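Local coordinates for protein aminoacyltransferase FemA (Staphylococcus aureus, PDB 1LRZ) that adds glycines 2 and 3 of the pentaglycine bridge in staphylococcal peptidoglycan, taking the glycines from glycyl-tRNA, at residues G190-F195 and F245-K250; K250-E255 and D291-K296. All blocks are in the same frame, centred on the assembly; numbering follows the deposited sequence.

Contact 1 of 2, residues G190-F195 and F245-K250; sequences GVKVRF and FDEYIK
Lys192 and Glu247 form a salt bridge where an outermost sheet strand meets the base of FemA's coiled-coil helical arm. Strand 192-195 is the last strand of the nine-stranded mixed sheet in the globular part of the protein. Helix 245-272, the first helix of the arm, starts directly after the neighbouring strand 236-244. Backbone hydrogen bonds tie Lys192 to Tyr242 of that strand, so the lysine is anchored in the sheet before it reaches out to the helix.

The lysine side chain is extended from CG onward, with all later torsions near 180°. It reaches the glutamate with its ammonium end and crosses that side chain at about a right angle. NZ lies 2.8 Å from OE1 of Glu247. It comes from above the carboxylate plane, 68° out of it, instead of lying in that plane. NZ also stands 3.6 Å from CB of Glu247, so the ammonium group sits over the base of the glutamate as well as by its carboxylate.

Gly190 and Tyr248 make the other half of the contact, which is nonpolar. The CA atoms of these two residues are 5.8 Å apart. CA of Gly190 lies directly against the tyrosine ring, with no side chain between. The glycine backbone has a positive phi, a conformation this residue adopts readily. Tyr248 has CG anti to its backbone N (chi1 177°), which carries the ring alongside the glycine. The ring meets the glycine obliquely, with CD1 of Tyr248 4.0 Å from CA of Gly190.

Contact 2 of 2, residues K250-E255 and D291-K296; sequences KELNEE and DANEQK
Leu252 packs against Asn293 and Lys296 between the two antiparallel helices of the coiled-coil arm of FemA. Helix 245-272 runs out from the globular part and helix 277-307 returns. Over the short segments 250-255 and 291-296 the axes come within 10.0 Å, and their directions differ by 161°.

Leu252 points at the opposite helix, and its two methyl groups divide the work. CD1 rests on the base of Lys296, 3.8 Å from its CB. CD2 lies against the aliphatic chain further out, 3.8 Å from CD of Lys296. The lysine is extended beyond CG and crosses the leucine at about a right angle, so its methylenes cover the branched end of Leu252.

Asn293 lies next to Lys296 along the same helix face and also borders the leucine. A first torsion of 174° swings the amide away from its own backbone N and toward the first helix. CG of Asn293 is 3.9 Å from the carbonyl O of Leu252. Leucine and asparagine side chains slide past each other in opposite directions.

Further out, Ile297 of the returning helix touches both Leu252 and Asn253 and extends the nonpolar seam. CB of Glu255 lies near the amide end of Asn293. The charge of Glu255 may attract that of Lys296, but only at longer range: OE1 of Glu255 and NZ of Lys296 are 5.5 Å apart.

Contact 1 and contact 2 follow one another along helix 245-272, and Lys250 belongs to both. Their centres are 14 Å apart. Contact 1 joins the start of this helix to the edge strand of the globular sheet; contact 2 pairs its next turns with helix 277-307. The centres lie about 25 and 36 Å from the centre of the chain, so the series leads outward along the arm. Two approaches run between them. NZ of Lys192 and OE2 of Glu251 make a long, weak ion pair at 3.6 Å, and OH of Tyr248 meets CD of Lys296 at 4.2 Å. Tyr248 and Lys296 only brush each other, so the two contacts adjoin loosely.

Contact 1 of 2, residues G190-F195 and F245-K250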
loop_
_atom_site.group_PDB
_atom_site.type_symbol
_atom_site.label_atom_id
_atom_site.label_comp_id
_atom_site.label_asym_id
_atom_site.label_seq_id
_atom_site.Cartn_x
_atom_site.Cartn_y
_atom_site.Cartn_z
ATOM N N GLY A 190 -21.715 -9.190 -7.658
ATOM C CA GLY A 190 -21.883 -10.070 -6.510
ATOM C C GLY A 190 -20.712 -10.187 -5.540
ATOM O O GLY A 190 -20.818 -10.873 -4.524
ATOM N N VAL A 191 -19.594 -9.534 -5.842
ATOM C CA VAL A 191 -18.434 -9.581 -4.958
ATOM C C VAL A 191 -18.587 -8.564 -3.833
ATOM O O VAL A 191 -19.046 -7.444 -4.066
ATOM C CB VAL A 191 -17.130 -9.267 -5.726
ATOM C CG1 VAL A 191 -15.963 -9.114 -4.738
ATOM C CG2 VAL A 191 -16.839 -10.396 -6.731
ATOM N N LYS A 192 -18.209 -8.959 -2.618
ATOM C CA LYS A 192 -18.282 -8.070 -1.456
ATOM C C LYS A 192 -16.919 -7.958 -0.777
ATOM O O LYS A 192 -16.027 -8.774 -1.016
ATOM C CB LYS A 192 -19.332 -8.582 -0.460
ATOM C CG LYS A 192 -20.736 -8.554 -1.044
ATOM C CD LYS A 192 -21.811 -9.138 -0.131
ATOM C CE LYS A 192 -23.174 -9.048 -0.837
ATOM N NZ LYS A 192 -24.314 -9.626 -0.075
ATOM N N VAL A 193 -16.755 -6.942 0.061
ATOM C CA VAL A 193 -15.494 -6.753 0.769
ATOM C C VAL A 193 -15.748 -6.566 2.262
ATOM O O VAL A 193 -16.606 -5.773 2.662
ATOM C CB VAL A 193 -14.728 -5.516 0.225
ATOM C CG1 VAL A 193 -13.494 -5.218 1.090
ATOM C CG2 VAL A 193 -14.313 -5.759 -1.216
ATOM N N ARG A 194 -15.028 -7.328 3.077
ATOM C CA ARG A 194 -15.141 -7.208 4.522
ATOM C C ARG A 194 -13.730 -7.107 5.063
ATOM O O ARG A 194 -12.762 -7.421 4.357
ATOM C CB ARG A 194 -15.867 -8.412 5.143
ATOM C CG ARG A 194 -15.154 -9.761 5.075
ATOM C CD ARG A 194 -16.160 -10.858 5.445
ATOM N NE ARG A 194 -15.624 -12.216 5.408
ATOM C CZ ARG A 194 -14.878 -12.746 6.369
ATOM N NH1 ARG A 194 -14.429 -13.989 6.254
ATOM N NH2 ARG A 194 -14.584 -12.032 7.447
ATOM N N PHE A 195 -13.603 -6.666 6.306
ATOM C CA PHE A 195 -12.293 -6.530 6.907
ATOM C C PHE A 195 -12.056 -7.621 7.933
ATOM O O PHE A 195 -12.844 -7.805 8.862
ATOM C CB PHE A 195 -12.162 -5.146 7.535
ATOM C CG PHE A 195 -12.367 -4.029 6.555
ATOM C CD1 PHE A 195 -13.608 -3.407 6.443
ATOM C CD2 PHE A 195 -11.324 -3.611 5.731
ATOM C CE1 PHE A 195 -13.812 -2.381 5.517
ATOM C CE2 PHE A 195 -11.515 -2.587 4.802
ATOM C CZ PHE A 195 -12.761 -1.970 4.697
ATOM N N PHE A 245 -22.336 -17.120 -1.235
ATOM C CA PHE A 245 -23.245 -17.715 -2.199
ATOM C C PHE A 245 -24.734 -17.627 -1.910
ATOM O O PHE A 245 -25.509 -17.378 -2.829
ATOM C CB PHE A 245 -22.799 -19.142 -2.512
ATOM C CG PHE A 245 -21.528 -19.190 -3.322
ATOM C CD1 PHE A 245 -20.350 -19.676 -2.771
ATOM C CD2 PHE A 245 -21.498 -18.670 -4.617
ATOM C CE1 PHE A 245 -19.152 -19.638 -3.488
ATOM C CE2 PHE A 245 -20.306 -18.627 -5.343
ATOM C CZ PHE A 245 -19.128 -19.113 -4.771
ATOM N N ASP A 246 -25.154 -17.792 -0.659
ATOM C CA ASP A 246 -26.579 -17.667 -0.365
ATOM C C ASP A 246 -27.089 -16.295 -0.783
ATOM O O ASP A 246 -28.145 -16.182 -1.396
ATOM C CB ASP A 246 -26.869 -17.863 1.127
ATOM C CG ASP A 246 -26.837 -19.315 1.534
ATOM O OD1 ASP A 246 -27.161 -20.175 0.686
ATOM O OD2 ASP A 246 -26.500 -19.596 2.706
ATOM N N GLU A 247 -26.340 -15.248 -0.453
ATOM C CA GLU A 247 -26.766 -13.899 -0.804
ATOM C C GLU A 247 -26.661 -13.669 -2.310
ATOM O O GLU A 247 -27.515 -13.016 -2.911
ATOM C CB GLU A 247 -25.923 -12.871 -0.041
ATOM C CG GLU A 247 -25.941 -13.088 1.479
ATOM C CD GLU A 247 -25.240 -11.982 2.247
ATOM O OE1 GLU A 247 -24.111 -11.604 1.861
ATOM O OE2 GLU A 247 -25.814 -11.495 3.245
ATOM N N TYR A 248 -25.614 -14.217 -2.915
ATOM C CA TYR A 248 -25.396 -14.080 -4.354
ATOM C C TYR A 248 -26.548 -14.741 -5.122
ATOM O O TYR A 248 -27.185 -14.124 -5.982
ATOM C CB TYR A 248 -24.063 -14.739 -4.713
ATOM C CG TYR A 248 -23.714 -14.759 -6.183
ATOM C CD1 TYR A 248 -23.668 -13.585 -6.932
ATOM C CD2 TYR A 248 -23.343 -15.948 -6.802
ATOM C CE1 TYR A 248 -23.249 -13.604 -8.266
ATOM C CE2 TYR A 248 -22.925 -15.979 -8.117
ATOM C CZ TYR A 248 -22.875 -14.809 -8.847
ATOM O OH TYR A 248 -22.425 -14.856 -10.148
ATOM N N ILE A 249 -26.815 -15.998 -4.789
ATOM C CA ILE A 249 -27.882 -16.746 -5.433
ATOM C C ILE A 249 -29.234 -16.075 -5.193
ATOM O O ILE A 249 -30.084 -16.063 -6.081
ATOM C CB ILE A 249 -27.907 -18.208 -4.929
ATOM C CG1 ILE A 249 -26.578 -18.887 -5.282
ATOM C CG2 ILE A 249 -29.075 -18.963 -5.555
ATOM C CD1 ILE A 249 -26.366 -20.255 -4.627
ATOM N N LYS A 250 -29.431 -15.501 -4.005
ATOM C CA LYS A 250 -30.692 -14.821 -3.712
ATOM C C LYS A 250 -30.879 -13.644 -4.657
ATOM O O LYS A 250 -31.956 -13.469 -5.234
ATOM C CB LYS A 250 -30.729 -14.313 -2.268
ATOM C CG LYS A 250 -31.932 -13.409 -1.986
ATOM C CD LYS A 250 -31.959 -12.898 -0.548
ATOM C CE LYS A 250 -33.278 -12.179 -0.250
ATOM N NZ LYS A 250 -33.370 -11.694 1.158
#

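Contact 2 of 2, residues K250-E255 and D291-K296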
loop_
_atom_site.group_PDB
_atom_site.type_symbol
_atom_site.label_atom_id
_atom_site.label_comp_id
_atom_site.label_asym_id
_atom_site.label_seq_id
_atom_site.Cartn_x
_atom_site.Cartn_y
_atom_site.Cartn_z
ATOM N N LYS A 250 -29.431 -15.501 -4.005
ATOM C CA LYS A 250 -30.692 -14.821 -3.712
ATOM C C LYS A 250 -30.879 -13.644 -4.657
ATOM O O LYS A 250 -31.956 -13.469 -5.234
ATOM C CB LYS A 250 -30.729 -14.313 -2.268
ATOM C CG LYS A 250 -31.932 -13.409 -1.986
ATOM C CD LYS A 250 -31.959 -12.898 -0.548
ATOM C CE LYS A 250 -33.278 -12.179 -0.250
ATOM N NZ LYS A 250 -33.370 -11.694 1.158
ATOM N N GLU A 251 -29.831 -12.829 -4.799
ATOM C CA GLU A 251 -29.867 -11.669 -5.689
ATOM C C GLU A 251 -30.176 -12.098 -7.125
ATOM O O GLU A 251 -30.971 -11.465 -7.811
ATOM C CB GLU A 251 -28.519 -10.937 -5.664
ATOM C CG GLU A 251 -28.290 -10.043 -4.444
ATOM C CD GLU A 251 -26.809 -9.722 -4.202
ATOM O OE1 GLU A 251 -26.069 -9.486 -5.189
ATOM O OE2 GLU A 251 -26.388 -9.696 -3.019
ATOM N N LEU A 252 -29.537 -13.169 -7.578
ATOM C CA LEU A 252 -29.767 -13.650 -8.938
ATOM C C LEU A 252 -31.217 -14.078 -9.137
ATOM O O LEU A 252 -31.805 -13.847 -10.198
ATOM C CB LEU A 252 -28.830 -14.814 -9.270
ATOM C CG LEU A 252 -27.362 -14.438 -9.500
ATOM C CD1 LEU A 252 -26.505 -15.692 -9.563
ATOM C CD2 LEU A 252 -27.232 -13.628 -10.789
ATOM N N ASN A 253 -31.807 -14.693 -8.121
ATOM C CA ASN A 253 -33.189 -15.125 -8.261
ATOM C C ASN A 253 -34.125 -13.937 -8.303
ATOM O O ASN A 253 -35.133 -13.957 -9.012
ATOM C CB ASN A 253 -33.571 -16.088 -7.139
ATOM C CG ASN A 253 -33.185 -17.518 -7.465
ATOM O OD1 ASN A 253 -33.620 -18.069 -8.475
ATOM N ND2 ASN A 253 -32.369 -18.124 -6.616
ATOM N N GLU A 254 -33.786 -12.888 -7.563
ATOM C CA GLU A 254 -34.620 -11.699 -7.555
ATOM C C GLU A 254 -34.547 -11.037 -8.922
ATOM O O GLU A 254 -35.544 -10.518 -9.427
ATOM C CB GLU A 254 -34.159 -10.754 -6.447
ATOM C CG GLU A 254 -34.139 -11.468 -5.096
ATOM C CD GLU A 254 -33.856 -10.553 -3.925
ATOM O OE1 GLU A 254 -32.807 -9.866 -3.937
ATOM O OE2 GLU A 254 -34.684 -10.533 -2.986
ATOM N N GLU A 255 -33.367 -11.080 -9.534
ATOM C CA GLU A 255 -33.194 -10.494 -10.856
ATOM C C GLU A 255 -33.948 -11.365 -11.861
ATOM O O GLU A 255 -34.560 -10.857 -12.799
ATOM C CB GLU A 255 -31.706 -10.418 -11.218
ATOM C CG GLU A 255 -30.879 -9.673 -10.171
ATOM C CD GLU A 255 -29.405 -9.564 -10.529
ATOM O OE1 GLU A 255 -28.811 -10.579 -10.960
ATOM O OE2 GLU A 255 -28.834 -8.462 -10.365
ATOM N N ASP A 291 -31.132 -17.055 -19.821
ATOM C CA ASP A 291 -30.215 -18.193 -19.920
ATOM C C ASP A 291 -28.890 -17.879 -19.231
ATOM O O ASP A 291 -28.302 -18.730 -18.560
ATOM C CB ASP A 291 -29.985 -18.575 -21.388
ATOM C CG ASP A 291 -31.270 -19.033 -22.076
ATOM O OD1 ASP A 291 -32.248 -19.357 -21.361
ATOM O OD2 ASP A 291 -31.305 -19.080 -23.325
ATOM N N ALA A 292 -28.417 -16.653 -19.383
ATOM C CA ALA A 292 -27.170 -16.279 -18.735
ATOM C C ALA A 292 -27.403 -16.277 -17.214
ATOM O O ALA A 292 -26.563 -16.730 -16.441
ATOM C CB ALA A 292 -26.733 -14.903 -19.211
ATOM N N ASN A 293 -28.551 -15.761 -16.795
ATOM C CA ASN A 293 -28.883 -15.707 -15.376
ATOM C C ASN A 293 -28.916 -17.128 -14.808
ATOM O O ASN A 293 -28.386 -17.388 -13.724
ATOM C CB ASN A 293 -30.244 -15.026 -15.176
ATOM C CG ASN A 293 -30.717 -15.074 -13.730
ATOM O OD1 ASN A 293 -30.408 -14.191 -12.923
ATOM N ND2 ASN A 293 -31.463 -16.119 -13.395
ATOM N N GLU A 294 -29.517 -18.049 -15.559
ATOM C CA GLU A 294 -29.618 -19.435 -15.130
ATOM C C GLU A 294 -28.240 -20.075 -14.946
ATOM O O GLU A 294 -27.997 -20.775 -13.955
ATOM C CB GLU A 294 -30.430 -20.232 -16.148
ATOM C CG GLU A 294 -30.596 -21.693 -15.782
ATOM C CD GLU A 294 -31.545 -22.410 -16.716
ATOM O OE1 GLU A 294 -31.284 -22.409 -17.937
ATOM O OE2 GLU A 294 -32.552 -22.967 -16.229
ATOM N N GLN A 295 -27.342 -19.844 -15.901
ATOM C CA GLN A 295 -25.998 -20.391 -15.813
ATOM C C GLN A 295 -25.258 -19.794 -14.628
ATOM O O GLN A 295 -24.456 -20.474 -13.996
ATOM C CB GLN A 295 -25.210 -20.138 -17.103
ATOM C CG GLN A 295 -25.654 -21.024 -18.257
ATOM C CD GLN A 295 -24.848 -20.805 -19.527
ATOM O OE1 GLN A 295 -23.617 -20.944 -19.535
ATOM N NE2 GLN A 295 -25.542 -20.467 -20.618
ATOM N N LYS A 296 -25.519 -18.527 -14.317
ATOM C CA LYS A 296 -24.845 -17.918 -13.170
ATOM C C LYS A 296 -25.303 -18.611 -11.890
ATOM O O LYS A 296 -24.496 -18.893 -11.000
ATOM C CB LYS A 296 -25.158 -16.425 -13.070
ATOM C CG LYS A 296 -24.305 -15.520 -13.940
ATOM C CD LYS A 296 -24.647 -14.077 -13.597
ATOM C CE LYS A 296 -24.041 -13.084 -14.557
ATOM N NZ LYS A 296 -24.674 -11.747 -14.354
#